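Local coordinates for cobalamin biosynthesis protein CobN (Mycobacterium tuberculosis, PDB 7C6O) that probably serves as the large catalytic subunit of the cobaltochelatase that inserts cobalt into the corrin ring during cobalamin biosynthesis, at residues T175-R181 and P222-A228; M1047-R1052 and T1084-T1089; M1129-R1133 and Q1177-F1181. All coordinates share one frame; numbering follows the deposited sequence.

Contact 1 of 3, residues T175-R181 and P222-A228; sequences TWGVLER and PLPLYCA
Gly-177 O takes the shortest direct hydrogen bond between the two segments, from Tyr-226 N at 3.0 Å, and also meets the CA-H of Leu-225. The bond belongs to an antiparallel pairing in which the short edge strand 176-178 is added to strand 221-227 of a mixed sheet, with strand 190-196 parallel beyond it. Gly-177 N returns a bond to Tyr-226 O, closing the hydrogen-bonded pair, and Leu-179 N reaches Pro-224 O at 3.1 Å from well above the carbonyl plane. With CG held between its backbone N and carbonyl carbon (chi1 64°), the Tyr-226 ring folds back over Gly-177: Gly-177 CA makes a CH-pi contact 3.8 Å from the Tyr-226 ring centroid, and His-200 stacks on the tyrosine. On the face opposite Tyr-226, Val-178 and Leu-225 lie side by side, CG2 against CD2 at 3.6 Å, and Leu-225 CD2 also meets the edge of the Trp-176 ring, while helix 235-241 packs on this face. Arg-181, salt-bridged to Glu-209 and Glu-216, crosses Pro-222 at about a right angle. A water in its guanidinium plane accepts from Arg-181 NH1 and donates to Pro-222 O, each 3.0 Å away.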
ATOM      1  N   THR A 175      15.715  28.815  18.936  1.00 28.61           N
ATOM      2  CA  THR A 175      15.425  27.918  17.827  1.00 28.45           C
ATOM      3  C   THR A 175      14.403  26.859  18.208  1.00 25.31           C
ATOM      4  O   THR A 175      13.741  26.303  17.326  1.00 28.21           O
ATOM      5  CB  THR A 175      16.713  27.256  17.334  1.00 33.04           C
ATOM      6  OG1 THR A 175      17.303  26.504  18.400  1.00 34.37           O
ATOM      7  CG2 THR A 175      17.705  28.311  16.867  1.00 37.18           C
ATOM      8  N   TRP A 176      14.259  26.576  19.500  1.00 24.05           N
ATOM      9  CA  TRP A 176      13.256  25.647  19.999  1.00 26.36           C
ATOM     10  C   TRP A 176      12.869  26.083  21.405  1.00 26.25           C
ATOM     11  O   TRP A 176      13.620  26.786  22.082  1.00 27.79           O
ATOM     12  CB  TRP A 176      13.774  24.205  20.005  1.00 25.45           C
ATOM     13  CG  TRP A 176      14.788  23.949  21.079  1.00 25.49           C
ATOM     14  CD1 TRP A 176      16.137  24.139  20.997  1.00 26.85           C
ATOM     15  CD2 TRP A 176      14.530  23.458  22.400  1.00 26.90           C
ATOM     16  NE1 TRP A 176      16.736  23.796  22.187  1.00 28.08           N
ATOM     17  CE2 TRP A 176      15.771  23.376  23.064  1.00 27.06           C
ATOM     18  CE3 TRP A 176      13.371  23.081  23.085  1.00 25.41           C
ATOM     19  CZ2 TRP A 176      15.883  22.932  24.380  1.00 26.55           C
ATOM     20  CZ3 TRP A 176      13.486  22.640  24.392  1.00 26.28           C
ATOM     21  CH2 TRP A 176      14.734  22.569  25.025  1.00 26.91           C
ATOM     22  N   GLY A 177      11.691  25.656  21.844  1.00 22.91           N
ATOM     23  CA  GLY A 177      11.263  26.009  23.185  1.00 20.26           C
ATOM     24  C   GLY A 177       9.943  25.358  23.528  1.00 23.01           C
ATOM     25  O   GLY A 177       9.378  24.584  22.747  1.00 19.23           O
ATOM     26  N   VAL A 178       9.456  25.695  24.720  1.00 19.72           N
ATOM     27  CA  VAL A 178       8.233  25.131  25.274  1.00 23.88           C
ATOM     28  C   VAL A 178       7.113  26.152  25.150  1.00 26.76           C
ATOM     29  O   VAL A 178       7.332  27.359  25.320  1.00 29.53           O
ATOM     30  CB  VAL A 178       8.436  24.719  26.745  1.00 29.12           C
ATOM     31  CG1 VAL A 178       7.273  23.860  27.229  1.00 31.34           C
ATOM     32  CG2 VAL A 178       9.759  23.991  26.922  1.00 30.10           C
ATOM     33  N   LEU A 179       5.910  25.672  24.842  1.00 20.78           N
ATOM     34  CA  LEU A 179       4.706  26.485  24.968  1.00 21.89           C
ATOM     35  C   LEU A 179       4.272  26.441  26.427  1.00 23.83           C
ATOM     36  O   LEU A 179       3.813  25.402  26.914  1.00 21.79           O
ATOM     37  CB  LEU A 179       3.604  25.974  24.044  1.00 21.02           C
ATOM     38  CG  LEU A 179       2.289  26.755  24.077  1.00 22.59           C
ATOM     39  CD1 LEU A 179       2.493  28.184  23.592  1.00 24.01           C
ATOM     40  CD2 LEU A 179       1.220  26.053  23.254  1.00 22.51           C
ATOM     41  N   GLU A 180       4.429  27.558  27.133  1.00 26.16           N
ATOM     42  CA  GLU A 180       4.165  27.567  28.565  1.00 26.12           C
ATOM     43  C   GLU A 180       2.668  27.488  28.833  1.00 22.87           C
ATOM     44  O   GLU A 180       1.882  28.273  28.293  1.00 25.30           O
ATOM     45  CB  GLU A 180       4.763  28.815  29.211  1.00 30.26           C
ATOM     46  CG  GLU A 180       6.288  28.872  29.153  0.67 33.65           C
ATOM     47  CD  GLU A 180       6.956  27.731  29.905  0.53 37.29           C
ATOM     48  OE1 GLU A 180       6.329  27.161  30.825  0.42 38.79           O
ATOM     49  OE2 GLU A 180       8.116  27.401  29.577  0.71 38.70           O
ATOM     50  N   ARG A 181       2.277  26.525  29.661  1.00 22.86           N
ATOM     51  CA  ARG A 181       0.895  26.287  30.038  1.00 22.71           C
ATOM     52  C   ARG A 181       0.857  25.929  31.515  1.00 25.08           C
ATOM     53  O   ARG A 181       1.852  25.434  32.057  1.00 28.37           O
ATOM     54  CB  ARG A 181       0.270  25.142  29.222  1.00 23.62           C
ATOM     55  CG  ARG A 181       0.341  25.321  27.716  1.00 19.89           C
ATOM     56  CD  ARG A 181      -0.160  24.079  26.988  1.00 16.65           C
ATOM     57  NE  ARG A 181      -1.593  23.863  27.173  1.00 17.24           N
ATOM     58  CZ  ARG A 181      -2.120  22.965  27.999  1.00 18.92           C
ATOM     59  NH1 ARG A 181      -1.336  22.178  28.724  1.00 20.28           N
ATOM     60  NH2 ARG A 181      -3.437  22.849  28.095  1.00 18.76           N
ATOM     61  N   PRO A 222       0.815  16.939  28.750  1.00 22.93           N
ATOM     62  CA  PRO A 222       1.278  17.446  27.453  1.00 20.64           C
ATOM     63  C   PRO A 222       2.570  18.241  27.576  1.00 21.72           C
ATOM     64  O   PRO A 222       2.764  19.018  28.514  1.00 21.28           O
ATOM     65  CB  PRO A 222       0.121  18.339  26.991  1.00 21.32           C
ATOM     66  CG  PRO A 222      -0.525  18.789  28.258  1.00 23.89           C
ATOM     67  CD  PRO A 222      -0.369  17.664  29.244  1.00 22.47           C
ATOM     68  N   LEU A 223       3.459  18.035  26.607  1.00 20.22           N
ATOM     69  CA  LEU A 223       4.739  18.738  26.530  1.00 18.85           C
ATOM     70  C   LEU A 223       4.838  19.369  25.147  1.00 17.44           C
ATOM     71  O   LEU A 223       5.458  18.804  24.234  1.00 18.29           O
ATOM     72  CB  LEU A 223       5.908  17.789  26.808  1.00 19.93           C
ATOM     73  CG  LEU A 223       7.334  18.337  26.686  1.00 24.47           C
ATOM     74  CD1 LEU A 223       7.546  19.537  27.596  1.00 28.19           C
ATOM     75  CD2 LEU A 223       8.351  17.247  26.984  1.00 24.79           C
ATOM     76  N   PRO A 224       4.219  20.534  24.949  1.00 19.53           N
ATOM     77  CA  PRO A 224       4.262  21.183  23.630  1.00 18.31           C
ATOM     78  C   PRO A 224       5.611  21.847  23.389  1.00 23.11           C
ATOM     79  O   PRO A 224       6.067  22.670  24.186  1.00 27.21           O
ATOM     80  CB  PRO A 224       3.135  22.220  23.706  1.00 17.73           C
ATOM     81  CG  PRO A 224       3.016  22.526  25.163  1.00 17.03           C
ATOM     82  CD  PRO A 224       3.343  21.252  25.892  1.00 19.19           C
ATOM     83  N   LEU A 225       6.248  21.483  22.278  1.00 19.09           N
ATOM     84  CA  LEU A 225       7.564  21.994  21.922  1.00 17.37           C
ATOM     85  C   LEU A 225       7.543  22.472  20.479  1.00 20.24           C
ATOM     86  O   LEU A 225       7.075  21.749  19.592  1.00 17.98           O
ATOM     87  CB  LEU A 225       8.642  20.916  22.102  1.00 16.69           C
ATOM     88  CG  LEU A 225       8.833  20.360  23.514  1.00 20.74           C
ATOM     89  CD1 LEU A 225       9.730  19.129  23.493  1.00 20.32           C
ATOM     90  CD2 LEU A 225       9.414  21.429  24.424  1.00 23.90           C
ATOM     91  N   TYR A 226       8.042  23.682  20.242  1.00 20.15           N
ATOM     92  CA  TYR A 226       8.202  24.188  18.887  1.00 16.38           C
ATOM     93  C   TYR A 226       9.659  24.069  18.459  1.00 18.28           C
ATOM     94  O   TYR A 226      10.572  24.083  19.288  1.00 18.29           O
ATOM     95  CB  TYR A 226       7.731  25.642  18.769  1.00 15.24           C
ATOM     96  CG  TYR A 226       8.522  26.638  19.588  1.00 19.86           C
ATOM     97  CD1 TYR A 226       8.124  26.977  20.875  1.00 20.98           C
ATOM     98  CD2 TYR A 226       9.658  27.250  19.070  1.00 23.81           C
ATOM     99  CE1 TYR A 226       8.841  27.893  21.625  1.00 23.54           C
ATOM    100  CE2 TYR A 226      10.384  28.164  19.817  1.00 27.11           C
ATOM    101  CZ  TYR A 226       9.969  28.482  21.091  1.00 27.25           C
ATOM    102  OH  TYR A 226      10.683  29.391  21.838  1.00 31.70           O
ATOM    103  N   CYS A 227       9.867  23.944  17.151  1.00 17.89           N
ATOM    104  CA  CYS A 227      11.212  23.825  16.605  1.00 21.80           C
ATOM    105  C   CYS A 227      11.162  24.115  15.115  1.00 19.36           C
ATOM    106  O   CYS A 227      10.099  24.074  14.489  1.00 17.33           O
ATOM    107  CB  CYS A 227      11.806  22.435  16.857  1.00 26.93           C
ATOM    108  SG  CYS A 227      11.011  21.115  15.921  1.00 29.13           S
ATOM    109  N   ALA A 228      12.333  24.408  14.551  1.00 21.83           N
ATOM    110  CA  ALA A 228      12.406  24.657  13.117  1.00 25.12           C
ATOM    111  C   ALA A 228      12.372  23.362  12.315  1.00 22.51           C
ATOM    112  O   ALA A 228      11.795  23.332  11.221  1.00 23.19           O
ATOM    113  CB  ALA A 228      13.667  25.454  12.780  1.00 26.53           C
TER
HETATM  114  O   HOH W   1       9.520  29.745  24.748  1.00 43.95           O
HETATM  115  O   HOH W   2       1.593  21.701  28.944  1.00 20.78           O

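Contact 2 of 3, residues M1047-R1052 and T1084-T1089; sequences MNRQYR and TVRALT
A chi1 of -72° and chi2 of 166° direct the two methyls of Leu-1088 against the opposing helix, where CD1 rests on Tyr-1051 CB at 3.7 Å and CD2 lies 3.5 Å from Asn-1048 OD1. Arg-1052 folds back to the same leucine: its CG lies against Leu-1088 CB, and the bend at chi3 (-127°) then sets one face of the guanidinium over Leu-1088 CD2. From there NH1 makes only a weak, bent hydrogen bond to Leu-1088 O, 3.2 Å long. The elements joined are the C-terminal ends of helices 1044-1051 and 1072-1089, whose short segments run nearly perpendicular with axes 9.8 Å apart; both helices lead into strands, 1056-1061 and 1094-1099, that are parallel neighbours in one mixed sheet. Deeper in, Tyr-1051 presents CD2 to Val-1085 CG2 and Thr-1084 CG2, each 3.9 Å away, while Met-1047 SD sits over one ring face. The phenol hydroxyl is hydrogen-bonded to that of Tyr-1026 on helix 1019-1030. Val-1085 crosses the tyrosine at about a right angle and brings CG2 within 3.4 Å of Tyr-1051 O. At the outer end, Thr-1089 OG1 donates back to Val-1085 O of its own helix at 2.9 Å, its methyl lying against Arg-1052 CA.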
ATOM      1  N   MET A1047     -18.059   3.855 -19.176  1.00 16.67           N
ATOM      2  CA  MET A1047     -17.296   2.622 -19.012  1.00 16.89           C
ATOM      3  C   MET A1047     -17.662   1.607 -20.087  1.00 18.32           C
ATOM      4  O   MET A1047     -16.780   0.959 -20.663  1.00 19.03           O
ATOM      5  CB  MET A1047     -17.521   2.026 -17.622  1.00 19.70           C
ATOM      6  CG  MET A1047     -16.430   1.047 -17.202  1.00 18.64           C
ATOM      7  SD  MET A1047     -16.972  -0.174 -15.993  1.00 19.47           S
ATOM      8  CE  MET A1047     -18.017  -1.204 -17.018  1.00 19.51           C
ATOM      9  N   ASN A1048     -18.959   1.464 -20.378  1.00 16.35           N
ATOM     10  CA  ASN A1048     -19.390   0.501 -21.386  1.00 18.50           C
ATOM     11  C   ASN A1048     -18.864   0.873 -22.767  1.00 19.34           C
ATOM     12  O   ASN A1048     -18.438  -0.002 -23.530  1.00 18.68           O
ATOM     13  CB  ASN A1048     -20.917   0.398 -21.398  1.00 20.64           C
ATOM     14  CG  ASN A1048     -21.473  -0.210 -20.119  1.00 22.66           C
ATOM     15  OD1 ASN A1048     -20.794  -0.972 -19.434  1.00 23.61           O
ATOM     16  ND2 ASN A1048     -22.715   0.125 -19.797  1.00 25.04           N
ATOM     17  N   ARG A1049     -18.886   2.165 -23.107  1.00 20.39           N
ATOM     18  CA  ARG A1049     -18.380   2.588 -24.408  0.55 24.91           C
ATOM     19  C   ARG A1049     -16.908   2.226 -24.573  1.00 23.91           C
ATOM     20  O   ARG A1049     -16.502   1.733 -25.632  1.00 23.05           O
ATOM     21  CB  ARG A1049     -18.590   4.091 -24.597  0.55 26.99           C
ATOM     22  CG  ARG A1049     -20.051   4.508 -24.637  0.55 29.05           C
ATOM     23  CD  ARG A1049     -20.212   5.991 -24.933  0.55 31.39           C
ATOM     24  NE  ARG A1049     -19.957   6.291 -26.338  0.55 32.87           N
ATOM     25  CZ  ARG A1049     -20.866   6.168 -27.301  0.55 34.80           C
ATOM     26  NH1 ARG A1049     -22.090   5.749 -27.009  0.55 34.72           N
ATOM     27  NH2 ARG A1049     -20.552   6.463 -28.554  0.55 36.74           N
ATOM     28  N   GLN A1050     -16.098   2.452 -23.536  1.00 22.13           N
ATOM     29  CA  GLN A1050     -14.671   2.168 -23.641  1.00 20.80           C
ATOM     30  C   GLN A1050     -14.379   0.674 -23.542  1.00 19.21           C
ATOM     31  O   GLN A1050     -13.504   0.168 -24.254  1.00 20.26           O
ATOM     32  CB  GLN A1050     -13.892   2.938 -22.570  1.00 22.40           C
ATOM     33  CG  GLN A1050     -14.238   4.422 -22.464  1.00 27.62           C
ATOM     34  CD  GLN A1050     -14.288   5.129 -23.810  1.00 31.13           C
ATOM     35  OE1 GLN A1050     -13.511   4.831 -24.719  1.00 31.88           O
ATOM     36  NE2 GLN A1050     -15.212   6.077 -23.942  1.00 30.19           N
ATOM     37  N   TYR A1051     -15.087  -0.048 -22.669  1.00 15.51           N
ATOM     38  CA  TYR A1051     -14.838  -1.483 -22.552  1.00 18.07           C
ATOM     39  C   TYR A1051     -15.206  -2.224 -23.828  1.00 17.27           C
ATOM     40  O   TYR A1051     -14.557  -3.219 -24.172  1.00 17.13           O
ATOM     41  CB  TYR A1051     -15.595  -2.068 -21.357  1.00 15.73           C
ATOM     42  CG  TYR A1051     -14.826  -1.995 -20.057  1.00 14.36           C
ATOM     43  CD1 TYR A1051     -14.325  -0.784 -19.598  1.00 14.95           C
ATOM     44  CD2 TYR A1051     -14.603  -3.132 -19.286  1.00 12.54           C
ATOM     45  CE1 TYR A1051     -13.621  -0.702 -18.412  1.00 15.56           C
ATOM     46  CE2 TYR A1051     -13.898  -3.060 -18.091  1.00 11.42           C
ATOM     47  CZ  TYR A1051     -13.410  -1.838 -17.662  1.00 14.59           C
ATOM     48  OH  TYR A1051     -12.707  -1.736 -16.480  1.00 16.63           O
ATOM     49  N   ARG A1052     -16.226  -1.753 -24.555  1.00 18.32           N
ATOM     50  CA  ARG A1052     -16.570  -2.386 -25.822  1.00 20.06           C
ATOM     51  C   ARG A1052     -15.425  -2.326 -26.823  1.00 21.38           C
ATOM     52  O   ARG A1052     -15.367  -3.162 -27.731  1.00 23.46           O
ATOM     53  CB  ARG A1052     -17.825  -1.741 -26.426  1.00 22.92           C
ATOM     54  CG  ARG A1052     -19.129  -2.216 -25.798  1.00 26.15           C
ATOM     55  CD  ARG A1052     -20.344  -1.698 -26.561  1.00 27.87           C
ATOM     56  NE  ARG A1052     -21.285  -1.011 -25.681  0.68 29.51           N
ATOM     57  CZ  ARG A1052     -22.360  -1.574 -25.138  0.25 29.46           C
ATOM     58  NH1 ARG A1052     -22.648  -2.846 -25.383  1.00 29.64           N
ATOM     59  NH2 ARG A1052     -23.151  -0.859 -24.349  0.87 30.44           N
ATOM     60  N   THR A1084     -16.591  -8.697 -18.497  1.00 13.87           N
ATOM     61  CA  THR A1084     -17.415  -7.520 -18.756  1.00 14.75           C
ATOM     62  C   THR A1084     -17.378  -7.136 -20.231  1.00 16.78           C
ATOM     63  O   THR A1084     -18.415  -6.807 -20.820  1.00 16.04           O
ATOM     64  CB  THR A1084     -16.954  -6.363 -17.871  1.00 16.77           C
ATOM     65  OG1 THR A1084     -17.076  -6.746 -16.496  1.00 15.61           O
ATOM     66  CG2 THR A1084     -17.801  -5.119 -18.118  1.00 17.78           C
ATOM     67  N   VAL A1085     -16.195  -7.195 -20.851  1.00 16.91           N
ATOM     68  CA  VAL A1085     -16.097  -6.951 -22.288  1.00 17.27           C
ATOM     69  C   VAL A1085     -16.893  -7.997 -23.060  1.00 19.64           C
ATOM     70  O   VAL A1085     -17.595  -7.675 -24.027  1.00 19.84           O
ATOM     71  CB  VAL A1085     -14.621  -6.925 -22.729  1.00 16.12           C
ATOM     72  CG1 VAL A1085     -14.511  -6.789 -24.245  1.00 15.38           C
ATOM     73  CG2 VAL A1085     -13.874  -5.793 -22.033  1.00 14.34           C
ATOM     74  N   ARG A1086     -16.799  -9.266 -22.647  1.00 18.38           N
ATOM     75  CA  ARG A1086     -17.558 -10.313 -23.322  1.00 18.55           C
ATOM     76  C   ARG A1086     -19.057 -10.075 -23.188  1.00 18.84           C
ATOM     77  O   ARG A1086     -19.807 -10.240 -24.156  1.00 20.21           O
ATOM     78  CB  ARG A1086     -17.182 -11.689 -22.768  1.00 15.71           C
ATOM     79  CG  ARG A1086     -17.836 -12.850 -23.516  1.00 17.17           C
ATOM     80  CD  ARG A1086     -17.407 -14.216 -22.984  1.00 17.23           C
ATOM     81  NE  ARG A1086     -17.766 -14.394 -21.580  1.00 19.37           N
ATOM     82  CZ  ARG A1086     -16.884 -14.476 -20.590  1.00 19.60           C
ATOM     83  NH1 ARG A1086     -15.587 -14.414 -20.853  1.00 17.78           N
ATOM     84  NH2 ARG A1086     -17.301 -14.630 -19.339  1.00 19.79           N
ATOM     85  N   ALA A1087     -19.509  -9.675 -21.997  1.00 16.90           N
ATOM     86  CA  ALA A1087     -20.927  -9.387 -21.803  1.00 21.22           C
ATOM     87  C   ALA A1087     -21.388  -8.253 -22.709  1.00 19.72           C
ATOM     88  O   ALA A1087     -22.479  -8.316 -23.291  1.00 21.65           O
ATOM     89  CB  ALA A1087     -21.198  -9.045 -20.339  1.00 21.71           C
ATOM     90  N   LEU A1088     -20.566  -7.213 -22.850  1.00 19.07           N
ATOM     91  CA  LEU A1088     -20.970  -6.047 -23.628  1.00 21.83           C
ATOM     92  C   LEU A1088     -20.983  -6.343 -25.123  1.00 25.32           C
ATOM     93  O   LEU A1088     -21.880  -5.886 -25.842  1.00 26.92           O
ATOM     94  CB  LEU A1088     -20.043  -4.870 -23.324  1.00 20.67           C
ATOM     95  CG  LEU A1088     -20.196  -4.225 -21.947  1.00 22.31           C
ATOM     96  CD1 LEU A1088     -19.019  -3.316 -21.648  1.00 21.24           C
ATOM     97  CD2 LEU A1088     -21.507  -3.452 -21.865  1.00 22.68           C
ATOM     98  N   THR A1089     -20.000  -7.105 -25.613  1.00 25.46           N
ATOM     99  CA  THR A1089     -19.819  -7.297 -27.045  1.00 26.93           C
ATOM    100  C   THR A1089     -20.217  -8.676 -27.546  1.00 27.39           C
ATOM    101  O   THR A1089     -20.394  -8.841 -28.756  1.00 29.96           O
ATOM    102  CB  THR A1089     -18.354  -7.051 -27.440  1.00 27.06           C
ATOM    103  OG1 THR A1089     -17.541  -8.120 -26.939  1.00 24.81           O
ATOM    104  CG2 THR A1089     -17.856  -5.734 -26.864  1.00 24.97           C
TER

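Contact 3 of 3, residues M1129-R1133 and Q1177-F1181; sequences MAAMR and QNRTF
Arg-1133 reaches to the opposing helix and offers a different surface to each of Gln-1177, Asn-1178 and Phe-1181, which lie along about one turn of helix 1176-1185. Its guanidinium turns one face to Gln-1177, whose extended chain crosses at about a right angle with the amide plane 39° from the guanidinium; Gln-1177 NE2 lies 3.7 Å from Arg-1133 NE, a van der Waals contact between two donors, not a hydrogen bond. The opposite face lies over Met-1129 O and Ala-1130 CA of its own helix, so the flat group is sandwiched. At its edge, NH1 bonds to Asn-1178 OD1 at 3.0 Å, with the oxygen almost in the guanidinium plane but the two planar groups nearly perpendicular, 81° apart. Nearer the backbone, Arg-1133 CG sits over the Phe-1181 ring in a CH-pi contact, 3.8 Å from the centroid, and Phe-1181 CZ approaches Met-1132 O. Met-1129 crosses Asn-1178 with CE 3.6 Å from OD1. The contact joins the end of helix 1126-1132 to helix 1176-1185 in the all-helical C-terminal region, beside Met-1143. Asn-1178 ND2 donates to Tyr-1172 O, so the amide is held at both ends; the arginine's charge probably polarises the C=O and makes ND2 the better donor.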
ATOM      1  N   MET A1129       2.841 -29.496  -3.473  1.00 14.60           N
ATOM      2  CA  MET A1129       1.826 -30.170  -2.671  1.00 17.04           C
ATOM      3  C   MET A1129       2.435 -30.775  -1.413  1.00 14.79           C
ATOM      4  O   MET A1129       1.851 -30.683  -0.327  1.00 14.11           O
ATOM      5  CB  MET A1129       1.115 -31.240  -3.501  1.00 17.20           C
ATOM      6  CG  MET A1129       0.305 -30.676  -4.657  1.00 17.07           C
ATOM      7  SD  MET A1129      -0.774 -31.889  -5.443  1.00 18.85           S
ATOM      8  CE  MET A1129      -1.897 -32.256  -4.093  1.00 20.95           C
ATOM      9  N   ALA A1130       3.619 -31.382  -1.533  1.00 15.94           N
ATOM     10  CA  ALA A1130       4.280 -31.940  -0.359  1.00 16.64           C
ATOM     11  C   ALA A1130       4.686 -30.841   0.616  1.00 18.55           C
ATOM     12  O   ALA A1130       4.619 -31.030   1.837  1.00 15.62           O
ATOM     13  CB  ALA A1130       5.495 -32.766  -0.784  1.00 14.88           C
ATOM     14  N   ALA A1131       5.094 -29.680   0.094  1.00 17.13           N
ATOM     15  CA  ALA A1131       5.447 -28.557   0.956  1.00 17.47           C
ATOM     16  C   ALA A1131       4.246 -28.071   1.758  1.00 16.55           C
ATOM     17  O   ALA A1131       4.371 -27.760   2.949  1.00 15.66           O
ATOM     18  CB  ALA A1131       6.029 -27.414   0.121  1.00 15.52           C
ATOM     19  N   MET A1132       3.074 -27.986   1.126  1.00 15.30           N
ATOM     20  CA  MET A1132       1.888 -27.566   1.866  1.00 15.91           C
ATOM     21  C   MET A1132       1.475 -28.607   2.900  1.00 17.34           C
ATOM     22  O   MET A1132       0.958 -28.247   3.964  1.00 15.43           O
ATOM     23  CB  MET A1132       0.735 -27.278   0.904  1.00 14.52           C
ATOM     24  CG  MET A1132       1.017 -26.170  -0.105  1.00 15.83           C
ATOM     25  SD  MET A1132       1.340 -24.555   0.648  1.00 15.47           S
ATOM     26  CE  MET A1132       3.133 -24.484   0.607  1.00 14.96           C
ATOM     27  N   ARG A1133       1.707 -29.891   2.620  1.00 12.59           N
ATOM     28  CA  ARG A1133       1.395 -30.923   3.599  1.00 13.36           C
ATOM     29  C   ARG A1133       2.332 -30.895   4.797  1.00 18.70           C
ATOM     30  O   ARG A1133       2.097 -31.633   5.761  1.00 20.21           O
ATOM     31  CB  ARG A1133       1.422 -32.306   2.943  1.00 17.87           C
ATOM     32  CG  ARG A1133       0.233 -32.563   2.033  1.00 17.40           C
ATOM     33  CD  ARG A1133       0.078 -34.040   1.723  1.00 20.95           C
ATOM     34  NE  ARG A1133       1.205 -34.556   0.954  1.00 25.08           N
ATOM     35  CZ  ARG A1133       1.253 -34.580  -0.374  1.00 24.41           C
ATOM     36  NH1 ARG A1133       0.234 -34.118  -1.086  1.00 23.88           N
ATOM     37  NH2 ARG A1133       2.319 -35.069  -0.989  1.00 25.91           N
ATOM     38  N   GLN A1177      -3.404 -39.921  -0.070  1.00 19.60           N
ATOM     39  CA  GLN A1177      -2.487 -39.199   0.806  1.00 21.24           C
ATOM     40  C   GLN A1177      -2.966 -37.775   1.061  1.00 20.09           C
ATOM     41  O   GLN A1177      -2.942 -37.302   2.203  1.00 18.69           O
ATOM     42  CB  GLN A1177      -1.080 -39.192   0.210  1.00 23.58           C
ATOM     43  CG  GLN A1177      -0.048 -38.501   1.092  1.00 31.31           C
ATOM     44  CD  GLN A1177       1.346 -38.523   0.495  1.00 37.42           C
ATOM     45  OE1 GLN A1177       1.542 -38.956  -0.640  1.00 40.53           O
ATOM     46  NE2 GLN A1177       2.326 -38.055   1.262  1.00 36.25           N
ATOM     47  N   ASN A1178      -3.406 -37.074   0.014  1.00 16.90           N
ATOM     48  CA  ASN A1178      -3.837 -35.695   0.211  1.00 14.78           C
ATOM     49  C   ASN A1178      -5.182 -35.630   0.922  1.00 17.07           C
ATOM     50  O   ASN A1178      -5.411 -34.734   1.742  1.00 16.89           O
ATOM     51  CB  ASN A1178      -3.900 -34.959  -1.125  1.00 14.00           C
ATOM     52  CG  ASN A1178      -3.629 -33.478  -0.973  1.00 17.48           C
ATOM     53  OD1 ASN A1178      -2.518 -33.079  -0.625  1.00 19.29           O
ATOM     54  ND2 ASN A1178      -4.644 -32.655  -1.218  1.00 15.99           N
ATOM     55  N   ARG A1179      -6.084 -36.572   0.627  1.00 18.35           N
ATOM     56  CA  ARG A1179      -7.370 -36.606   1.317  1.00 19.59           C
ATOM     57  C   ARG A1179      -7.190 -36.823   2.815  1.00 21.61           C
ATOM     58  O   ARG A1179      -7.851 -36.169   3.630  1.00 21.39           O
ATOM     59  CB  ARG A1179      -8.257 -37.703   0.731  1.00 21.34           C
ATOM     60  CG  ARG A1179      -9.484 -37.992   1.574  1.00 28.18           C
ATOM     61  CD  ARG A1179     -10.755 -37.661   0.827  1.00 35.28           C
ATOM     62  NE  ARG A1179     -11.220 -38.784   0.020  1.00 39.04           N
ATOM     63  CZ  ARG A1179     -12.280 -39.526   0.319  1.00 40.23           C
ATOM     64  NH1 ARG A1179     -12.992 -39.258   1.406  1.00 40.86           N
ATOM     65  NH2 ARG A1179     -12.634 -40.528  -0.471  1.00 40.57           N
ATOM     66  N   THR A1180      -6.307 -37.750   3.196  1.00 20.96           N
ATOM     67  CA  THR A1180      -6.026 -37.973   4.610  1.00 22.65           C
ATOM     68  C   THR A1180      -5.487 -36.712   5.269  1.00 23.09           C
ATOM     69  O   THR A1180      -5.894 -36.359   6.383  1.00 21.09           O
ATOM     70  CB  THR A1180      -5.033 -39.124   4.770  1.00 25.02           C
ATOM     71  OG1 THR A1180      -5.642 -40.345   4.336  1.00 25.10           O
ATOM     72  CG2 THR A1180      -4.595 -39.262   6.224  1.00 25.06           C
ATOM     73  N   PHE A1181      -4.567 -36.020   4.593  1.00 19.67           N
ATOM     74  CA  PHE A1181      -4.032 -34.771   5.125  1.00 15.61           C
ATOM     75  C   PHE A1181      -5.125 -33.718   5.265  1.00 17.61           C
ATOM     76  O   PHE A1181      -5.230 -33.051   6.303  1.00 20.33           O
ATOM     77  CB  PHE A1181      -2.903 -34.268   4.223  1.00 17.50           C
ATOM     78  CG  PHE A1181      -2.575 -32.816   4.417  1.00 18.50           C
ATOM     79  CD1 PHE A1181      -1.883 -32.392   5.540  1.00 19.51           C
ATOM     80  CD2 PHE A1181      -2.958 -31.874   3.476  1.00 21.95           C
ATOM     81  CE1 PHE A1181      -1.582 -31.056   5.724  1.00 18.24           C
ATOM     82  CE2 PHE A1181      -2.656 -30.535   3.654  1.00 18.32           C
ATOM     83  CZ  PHE A1181      -1.967 -30.127   4.780  1.00 16.78           C
TER

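Overall arrangement
The three contacts follow one another along the chain without touching. The centre of contact 1 lies about 59 and 62 Å from those of contacts 2 and 3, on the other side of the chain's centre; those two centres are about 42 Å apart. All pair a buried part with an exposed rim: Leu-225 and Tyr-226 against Thr-175, Tyr-1051 and Thr-1084 against Arg-1052, Asn-1178 against Gln-1177. They share no helix or strand: contact 1 adds an edge strand to a sheet, contact 2 crosses two helices flanking another, contact 3 joins helices in a region without strands. Backbone hydrogen bonds carry contact 1, apolar packing with one weak polar bond contact 2, a single arginine contact 3.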